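Local coordinates for RabGDI protein (PDB 3P1W), which probably acts as a Rab GDP-dissociation inhibitor, holding Rab GTPases in their GDP-bound state during membrane traffic in the malaria parasite, at residues A[44-56]-A[272-284]. Residues are numbered along the deposited sequence; the frame is centred on the assembly and turned at random.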
ATOM      1  N   LYS A  44      -5.386  25.396  -6.193  1.00 44.62           N
ATOM      2  CA  LYS A  44      -5.933  25.113  -7.525  1.00 44.29           C
ATOM      3  C   LYS A  44      -7.452  24.918  -7.454  1.00 43.61           C
ATOM      4  O   LYS A  44      -7.981  24.515  -6.423  1.00 43.00           O
ATOM      5  CB  LYS A  44      -5.240  23.915  -8.180  1.00 43.21           C
ATOM      6  CG  LYS A  44      -3.744  24.144  -8.471  1.00 45.64           C
ATOM      7  CD  LYS A  44      -3.533  24.975  -9.716  1.00 48.97           C
ATOM      8  CE  LYS A  44      -2.080  25.410  -9.893  1.00 51.24           C
ATOM      9  NZ  LYS A  44      -1.963  26.372 -11.030  1.00 53.47           N
ATOM     10  N   LYS A  45      -8.145  25.258  -8.544  1.00 43.61           N
ATOM     11  CA  LYS A  45      -9.601  25.124  -8.627  1.00 43.39           C
ATOM     12  C   LYS A  45      -9.923  23.771  -9.257  1.00 40.65           C
ATOM     13  O   LYS A  45      -9.535  23.512 -10.395  1.00 39.52           O
ATOM     14  CB  LYS A  45     -10.211  26.260  -9.461  1.00 45.80           C
ATOM     15  CG  LYS A  45     -11.726  26.104  -9.665  1.00 47.55           C
ATOM     16  CD  LYS A  45     -12.424  27.351 -10.183  1.00 52.36           C
ATOM     17  CE  LYS A  45     -13.930  27.126 -10.147  1.00 53.28           C
ATOM     18  NZ  LYS A  45     -14.670  28.159 -10.901  1.00 56.82           N
ATOM     19  N   ILE A  46     -10.636  22.922  -8.517  1.00 38.75           N
ATOM     20  CA  ILE A  46     -10.848  21.538  -8.927  1.00 36.85           C
ATOM     21  C   ILE A  46     -12.305  21.111  -8.815  1.00 36.19           C
ATOM     22  O   ILE A  46     -13.086  21.690  -8.048  1.00 37.18           O
ATOM     23  CB  ILE A  46      -9.982  20.539  -8.080  1.00 34.87           C
ATOM     24  CG1 ILE A  46     -10.479  20.434  -6.626  1.00 35.50           C
ATOM     25  CG2 ILE A  46      -8.519  20.947  -8.099  1.00 36.44           C
ATOM     26  CD1 ILE A  46      -9.721  19.380  -5.761  1.00 32.04           C
ATOM     27  N   LEU A  47     -12.639  20.072  -9.574  1.00 33.78           N
ATOM     28  CA  LEU A  47     -13.924  19.384  -9.491  1.00 32.70           C
ATOM     29  C   LEU A  47     -13.583  17.895  -9.419  1.00 30.45           C
ATOM     30  O   LEU A  47     -12.759  17.428 -10.205  1.00 29.66           O
ATOM     31  CB  LEU A  47     -14.748  19.644 -10.736  1.00 32.89           C
ATOM     32  CG  LEU A  47     -16.110  18.941 -10.852  1.00 33.44           C
ATOM     33  CD1 LEU A  47     -17.044  19.299  -9.696  1.00 33.88           C
ATOM     34  CD2 LEU A  47     -16.784  19.273 -12.195  1.00 33.92           C
ATOM     35  N   VAL A  48     -14.225  17.169  -8.506  1.00 29.64           N
ATOM     36  CA  VAL A  48     -13.996  15.716  -8.352  1.00 27.68           C
ATOM     37  C   VAL A  48     -15.305  14.989  -8.618  1.00 27.88           C
ATOM     38  O   VAL A  48     -16.316  15.296  -7.957  1.00 29.57           O
ATOM     39  CB  VAL A  48     -13.472  15.394  -6.934  1.00 27.12           C
ATOM     40  CG1 VAL A  48     -13.196  13.880  -6.778  1.00 25.11           C
ATOM     41  CG2 VAL A  48     -12.213  16.222  -6.654  1.00 28.48           C
ATOM     42  N   LEU A  49     -15.299  14.073  -9.594  1.00 26.54           N
ATOM     43  CA  LEU A  49     -16.495  13.364 -10.051  1.00 26.76           C
ATOM     44  C   LEU A  49     -16.292  11.870  -9.973  1.00 25.84           C
ATOM     45  O   LEU A  49     -15.207  11.387 -10.307  1.00 25.76           O
ATOM     46  CB  LEU A  49     -16.788  13.702 -11.522  1.00 27.10           C
ATOM     47  CG  LEU A  49     -16.902  15.195 -11.815  1.00 29.82           C
ATOM     48  CD1 LEU A  49     -17.193  15.407 -13.294  1.00 31.60           C
ATOM     49  CD2 LEU A  49     -17.986  15.802 -10.948  1.00 28.31           C
ATOM     50  N   ASP A  50     -17.345  11.141  -9.595  1.00 25.80           N
ATOM     51  CA  ASP A  50     -17.304   9.690  -9.536  1.00 25.86           C
ATOM     52  C   ASP A  50     -18.632   9.125 -10.011  1.00 27.03           C
ATOM     53  O   ASP A  50     -19.710   9.562  -9.571  1.00 28.02           O
ATOM     54  CB  ASP A  50     -17.008   9.243  -8.089  1.00 25.02           C
ATOM     55  CG  ASP A  50     -16.563   7.768  -7.980  1.00 25.05           C
ATOM     56  OD1 ASP A  50     -17.035   6.906  -8.742  1.00 27.22           O
ATOM     57  OD2 ASP A  50     -15.705   7.506  -7.125  1.00 24.95           O
ATOM     58  N   ARG A  51     -18.561   8.150 -10.907  1.00 26.84           N
ATOM     59  CA  ARG A  51     -19.759   7.500 -11.423  1.00 28.54           C
ATOM     60  C   ARG A  51     -20.530   6.699 -10.363  1.00 29.17           C
ATOM     61  O   ARG A  51     -21.721   6.477 -10.504  1.00 30.51           O
ATOM     62  CB  ARG A  51     -19.401   6.596 -12.603  1.00 28.11           C
ATOM     63  CG  ARG A  51     -18.634   5.337 -12.226  1.00 28.40           C
ATOM     64  CD  ARG A  51     -18.431   4.386 -13.408  1.00 30.38           C
ATOM     65  NE  ARG A  51     -17.385   4.837 -14.319  1.00 32.29           N
ATOM     66  CZ  ARG A  51     -16.075   4.609 -14.171  1.00 30.34           C
ATOM     67  NH1 ARG A  51     -15.596   3.955 -13.126  1.00 28.78           N
ATOM     68  NH2 ARG A  51     -15.232   5.054 -15.086  1.00 31.30           N
ATOM     69  N   ASN A  52     -19.824   6.242  -9.327  1.00 28.79           N
ATOM     70  CA  ASN A  52     -20.382   5.367  -8.314  1.00 29.16           C
ATOM     71  C   ASN A  52     -21.209   6.128  -7.290  1.00 29.78           C
ATOM     72  O   ASN A  52     -21.011   7.335  -7.114  1.00 29.97           O
ATOM     73  CB  ASN A  52     -19.236   4.643  -7.569  1.00 27.67           C
ATOM     74  CG  ASN A  52     -18.442   3.702  -8.459  1.00 27.78           C
ATOM     75  OD1 ASN A  52     -18.981   3.102  -9.388  1.00 26.72           O
ATOM     76  ND2 ASN A  52     -17.145   3.561  -8.163  1.00 26.39           N
ATOM     77  N   PRO A  53     -22.109   5.417  -6.574  1.00 30.97           N
ATOM     78  CA  PRO A  53     -22.861   6.022  -5.465  1.00 32.06           C
ATOM     79  C   PRO A  53     -22.158   6.005  -4.101  1.00 31.90           C
ATOM     80  O   PRO A  53     -22.753   6.420  -3.116  1.00 32.44           O
ATOM     81  CB  PRO A  53     -24.162   5.197  -5.426  1.00 33.10           C
ATOM     82  CG  PRO A  53     -23.789   3.862  -5.949  1.00 32.57           C
ATOM     83  CD  PRO A  53     -22.556   4.040  -6.846  1.00 31.06           C
ATOM     84  N   TYR A  54     -20.896   5.576  -4.064  1.00 30.49           N
ATOM     85  CA  TYR A  54     -20.082   5.492  -2.841  1.00 30.41           C
ATOM     86  C   TYR A  54     -18.683   6.034  -3.194  1.00 29.36           C
ATOM     87  O   TYR A  54     -18.301   6.019  -4.356  1.00 29.62           O
ATOM     88  CB  TYR A  54     -19.979   4.014  -2.389  1.00 29.76           C
ATOM     89  CG  TYR A  54     -19.440   3.110  -3.474  1.00 29.05           C
ATOM     90  CD1 TYR A  54     -18.070   2.979  -3.687  1.00 27.59           C
ATOM     91  CD2 TYR A  54     -20.296   2.415  -4.310  1.00 30.42           C
ATOM     92  CE1 TYR A  54     -17.572   2.165  -4.689  1.00 26.81           C
ATOM     93  CE2 TYR A  54     -19.811   1.590  -5.318  1.00 28.39           C
ATOM     94  CZ  TYR A  54     -18.450   1.469  -5.504  1.00 29.54           C
ATOM     95  OH  TYR A  54     -17.970   0.667  -6.520  1.00 30.70           O
ATOM     96  N   TYR A  55     -17.924   6.479  -2.199  1.00 29.83           N
ATOM     97  CA  TYR A  55     -16.547   6.954  -2.401  1.00 28.89           C
ATOM     98  C   TYR A  55     -15.569   5.776  -2.421  1.00 27.57           C
ATOM     99  O   TYR A  55     -15.868   4.729  -1.863  1.00 27.09           O
ATOM    100  CB  TYR A  55     -16.111   7.850  -1.249  1.00 30.79           C
ATOM    101  CG  TYR A  55     -16.789   9.193  -1.154  1.00 34.16           C
ATOM    102  CD1 TYR A  55     -16.735  10.098  -2.207  1.00 36.92           C
ATOM    103  CD2 TYR A  55     -17.423   9.584   0.020  1.00 39.39           C
ATOM    104  CE1 TYR A  55     -17.328  11.326  -2.110  1.00 40.70           C
ATOM    105  CE2 TYR A  55     -18.027  10.823   0.125  1.00 42.17           C
ATOM    106  CZ  TYR A  55     -17.973  11.685  -0.941  1.00 43.42           C
ATOM    107  OH  TYR A  55     -18.573  12.917  -0.848  1.00 46.68           O
ATOM    108  N   GLY A  56     -14.401   5.962  -3.036  1.00 25.90           N
ATOM    109  CA  GLY A  56     -13.260   5.046  -2.825  1.00 25.21           C
ATOM    110  C   GLY A  56     -12.759   4.299  -4.036  1.00 23.71           C
ATOM    111  O   GLY A  56     -11.617   3.803  -4.031  1.00 23.79           O
ATOM    112  N   THR A 272     -15.431  20.711  -4.767  1.00 46.10           N
ATOM    113  CA  THR A 272     -16.224  19.695  -4.088  1.00 45.91           C
ATOM    114  C   THR A 272     -16.264  18.388  -4.857  1.00 43.62           C
ATOM    115  O   THR A 272     -15.981  18.331  -6.069  1.00 41.87           O
ATOM    116  CB  THR A 272     -17.697  20.117  -3.828  1.00 48.02           C
ATOM    117  OG1 THR A 272     -18.220  19.322  -2.744  1.00 50.06           O
ATOM    118  CG2 THR A 272     -18.568  19.921  -5.094  1.00 46.32           C
ATOM    119  N   PHE A 273     -16.640  17.347  -4.122  1.00 42.78           N
ATOM    120  CA  PHE A 273     -16.670  15.980  -4.634  1.00 40.77           C
ATOM    121  C   PHE A 273     -18.123  15.700  -5.022  1.00 40.86           C
ATOM    122  O   PHE A 273     -19.057  16.234  -4.389  1.00 41.77           O
ATOM    123  CB  PHE A 273     -16.216  14.996  -3.569  1.00 40.64           C
ATOM    124  CG  PHE A 273     -14.706  14.935  -3.341  1.00 38.73           C
ATOM    125  CD1 PHE A 273     -13.901  16.069  -3.414  1.00 37.27           C
ATOM    126  CD2 PHE A 273     -14.109  13.734  -2.982  1.00 36.97           C
ATOM    127  CE1 PHE A 273     -12.539  15.998  -3.168  1.00 35.28           C
ATOM    128  CE2 PHE A 273     -12.730  13.660  -2.720  1.00 34.53           C
ATOM    129  CZ  PHE A 273     -11.954  14.795  -2.819  1.00 34.72           C
ATOM    130  N   MET A 274     -18.318  14.916  -6.079  1.00 38.47           N
ATOM    131  CA  MET A 274     -19.658  14.576  -6.529  1.00 38.22           C
ATOM    132  C   MET A 274     -19.754  13.120  -6.909  1.00 36.58           C
ATOM    133  O   MET A 274     -19.046  12.653  -7.795  1.00 35.19           O
ATOM    134  CB  MET A 274     -20.055  15.423  -7.745  1.00 38.74           C
ATOM    135  CG  MET A 274     -19.938  16.920  -7.529  1.00 40.55           C
ATOM    136  SD  MET A 274     -20.730  17.833  -8.883  1.00 43.85           S
ATOM    137  CE  MET A 274     -22.434  17.892  -8.293  1.00 44.78           C
ATOM    138  N   LEU A 275     -20.677  12.419  -6.271  1.00 37.16           N
ATOM    139  CA  LEU A 275     -20.958  11.035  -6.609  1.00 36.11           C
ATOM    140  C   LEU A 275     -22.055  10.963  -7.653  1.00 36.65           C
ATOM    141  O   LEU A 275     -22.698  11.966  -7.954  1.00 35.78           O
ATOM    142  CB  LEU A 275     -21.374  10.260  -5.356  1.00 36.66           C
ATOM    143  CG  LEU A 275     -20.312  10.180  -4.259  1.00 36.76           C
ATOM    144  CD1 LEU A 275     -20.910   9.596  -2.983  1.00 39.36           C
ATOM    145  CD2 LEU A 275     -19.086   9.385  -4.735  1.00 34.95           C
ATOM    146  N   ASN A 276     -22.278   9.766  -8.184  1.00 36.35           N
ATOM    147  CA  ASN A 276     -23.344   9.517  -9.164  1.00 37.87           C
ATOM    148  C   ASN A 276     -23.277  10.408 -10.404  1.00 39.52           C
ATOM    149  O   ASN A 276     -24.324  10.757 -10.993  1.00 39.59           O
ATOM    150  CB  ASN A 276     -24.719   9.662  -8.504  1.00 39.38           C
ATOM    151  CG  ASN A 276     -24.888   8.746  -7.327  1.00 39.13           C
ATOM    152  OD1 ASN A 276     -24.849   7.512  -7.466  1.00 37.89           O
ATOM    153  ND2 ASN A 276     -25.077   9.336  -6.151  1.00 39.07           N
ATOM    154  N   LYS A 277     -22.058  10.764 -10.804  1.00 40.13           N
ATOM    155  CA  LYS A 277     -21.827  11.643 -11.960  1.00 42.39           C
ATOM    156  C   LYS A 277     -21.190  10.874 -13.102  1.00 43.11           C
ATOM    157  O   LYS A 277     -19.988  10.581 -13.069  1.00 43.50           O
ATOM    158  CB  LYS A 277     -20.931  12.814 -11.566  1.00 42.28           C
ATOM    159  CG  LYS A 277     -21.619  13.861 -10.702  1.00 44.31           C
ATOM    160  CD  LYS A 277     -22.776  14.542 -11.433  1.00 45.53           C
ATOM    161  CE  LYS A 277     -23.337  15.697 -10.627  1.00 48.22           C
ATOM    162  NZ  LYS A 277     -24.731  15.974 -11.031  1.00 49.03           N
ATOM    163  N   ASN A 278     -22.000  10.522 -14.096  1.00 45.28           N
ATOM    164  CA  ASN A 278     -21.551   9.653 -15.180  1.00 46.05           C
ATOM    165  C   ASN A 278     -20.965  10.397 -16.390  1.00 46.33           C
ATOM    166  O   ASN A 278     -21.684  10.890 -17.259  1.00 47.72           O
ATOM    167  CB  ASN A 278     -22.678   8.724 -15.632  1.00 46.98           C
ATOM    168  CG  ASN A 278     -22.163   7.549 -16.464  1.00 48.58           C
ATOM    169  OD1 ASN A 278     -21.072   6.999 -16.205  1.00 51.33           O
ATOM    170  ND2 ASN A 278     -22.944   7.154 -17.461  1.00 50.63           N
ATOM    171  N   VAL A 279     -19.647  10.442 -16.434  1.00 46.06           N
ATOM    172  CA  VAL A 279     -18.924  11.032 -17.540  1.00 46.73           C
ATOM    173  C   VAL A 279     -19.070  10.131 -18.757  1.00 47.17           C
ATOM    174  O   VAL A 279     -18.915   8.908 -18.653  1.00 47.09           O
ATOM    175  CB  VAL A 279     -17.453  11.222 -17.145  1.00 45.96           C
ATOM    176  CG1 VAL A 279     -16.637  11.790 -18.290  1.00 46.25           C
ATOM    177  CG2 VAL A 279     -17.384  12.126 -15.934  1.00 45.68           C
ATOM    178  N   VAL A 280     -19.439  10.717 -19.889  1.00 48.37           N
ATOM    179  CA  VAL A 280     -19.589   9.952 -21.125  1.00 48.39           C
ATOM    180  C   VAL A 280     -18.634  10.399 -22.240  1.00 48.49           C
ATOM    181  O   VAL A 280     -18.628   9.768 -23.314  1.00 49.52           O
ATOM    182  CB  VAL A 280     -21.059   9.948 -21.639  1.00 49.55           C
ATOM    183  CG1 VAL A 280     -22.006   9.472 -20.517  1.00 50.13           C
ATOM    184  CG2 VAL A 280     -21.487  11.320 -22.200  1.00 51.09           C
ATOM    185  N   ASP A 281     -17.833  11.449 -21.995  1.00 46.69           N
ATOM    186  CA  ASP A 281     -16.855  11.932 -22.978  1.00 45.56           C
ATOM    187  C   ASP A 281     -15.802  12.920 -22.442  1.00 43.05           C
ATOM    188  O   ASP A 281     -16.055  13.699 -21.499  1.00 42.55           O
ATOM    189  CB  ASP A 281     -17.571  12.577 -24.158  1.00 47.66           C
ATOM    190  CG  ASP A 281     -18.194  11.556 -25.096  1.00 50.41           C
ATOM    191  OD1 ASP A 281     -17.503  10.555 -25.437  1.00 52.64           O
ATOM    192  OD2 ASP A 281     -19.373  11.760 -25.473  1.00 53.81           O
ATOM    193  N   PHE A 282     -14.621  12.856 -23.058  1.00 38.97           N
ATOM    194  CA  PHE A 282     -13.639  13.911 -22.979  1.00 37.66           C
ATOM    195  C   PHE A 282     -13.839  14.842 -24.164  1.00 38.10           C
ATOM    196  O   PHE A 282     -14.199  14.391 -25.250  1.00 38.20           O
ATOM    197  CB  PHE A 282     -12.230  13.338 -23.047  1.00 36.69           C
ATOM    198  CG  PHE A 282     -11.844  12.526 -21.841  1.00 34.24           C
ATOM    199  CD1 PHE A 282     -11.254  13.132 -20.744  1.00 35.12           C
ATOM    200  CD2 PHE A 282     -12.076  11.172 -21.800  1.00 34.26           C
ATOM    201  CE1 PHE A 282     -10.884  12.388 -19.622  1.00 32.20           C
ATOM    202  CE2 PHE A 282     -11.704  10.422 -20.684  1.00 33.22           C
ATOM    203  CZ  PHE A 282     -11.120  11.038 -19.596  1.00 31.92           C
ATOM    204  N   VAL A 283     -13.612  16.132 -23.945  1.00 37.52           N
ATOM    205  CA  VAL A 283     -13.554  17.109 -25.020  1.00 38.51           C
ATOM    206  C   VAL A 283     -12.080  17.427 -25.266  1.00 38.33           C
ATOM    207  O   VAL A 283     -11.325  17.678 -24.317  1.00 37.68           O
ATOM    208  CB  VAL A 283     -14.338  18.386 -24.650  1.00 39.46           C
ATOM    209  CG1 VAL A 283     -14.419  19.349 -25.852  1.00 40.93           C
ATOM    210  CG2 VAL A 283     -15.737  18.023 -24.131  1.00 38.06           C
ATOM    211  N   PHE A 284     -11.674  17.364 -26.532  1.00 38.72           N
ATOM    212  CA  PHE A 284     -10.304  17.651 -26.959  1.00 39.27           C
ATOM    213  C   PHE A 284     -10.217  18.889 -27.840  1.00 42.12           C
ATOM    214  O   PHE A 284     -11.084  19.107 -28.679  1.00 41.93           O
ATOM    215  CB  PHE A 284      -9.766  16.469 -27.744  1.00 39.04           C
ATOM    216  CG  PHE A 284      -9.554  15.265 -26.912  1.00 36.84           C
ATOM    217  CD1 PHE A 284      -8.502  15.231 -26.010  1.00 36.68           C
ATOM    218  CD2 PHE A 284     -10.415  14.178 -26.989  1.00 35.80           C
ATOM    219  CE1 PHE A 284      -8.292  14.133 -25.206  1.00 33.97           C
ATOM    220  CE2 PHE A 284     -10.202  13.060 -26.170  1.00 35.52           C
ATOM    221  CZ  PHE A 284      -9.141  13.046 -25.289  1.00 33.44           C
TER
HETATM  222  O   HOH W   1     -24.153   5.847  -9.470  1.00 44.17           O
HETATM  223  O   HOH W   2     -18.546   7.349 -15.972  1.00 51.20           O
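Val48 turns CG1 away from its own backbone N (chi1 -179°), which lays that methyl over the centre of the Phe273 ring, 3.8 Å from Val48 CG1 to the centroid, while CG2 sits over the CD1-CE1 side. Leu275, its CG beside the backbone N (chi1 -62°), crosses Tyr55 at about a right angle: CD1 lies over the middle of the ring face, and Leu275 CD2 reaches Tyr55 CD1 at 3.5 Å. On the other side of the sheet, Leu49 CD2 lies alongside Met274, 3.8 Å from its CB. The backbones pair in parallel, Val48 beside Phe273 and Leu49 beside Met274: Val48 N donates to Thr272 O, Met274 N to Val48 O (2.8 Å), and Asp50 N to Met274 O. Past the strands, Lys277 N bonds to Asp50 O, and Asn276 N comes from above the carbonyl plane to Asn52 O at 2.9 Å. Asp50 OD1 takes Asn52 N in an Asx turn, and Asp50 OD2 is hydrogen-bonded to Thr28 OG1. One water bridges Arg51 O and Asn276 OD1; another joins Arg51 NE, Asn278 OD1 and Val279 O. Helices 30-41 and 257-268 pack on the Val48-Phe273 face. Strand 46-49 is thus flanked by parallel partners, 20-26 and 273-274, consistent with the Rossmann-like domain of the GDI family.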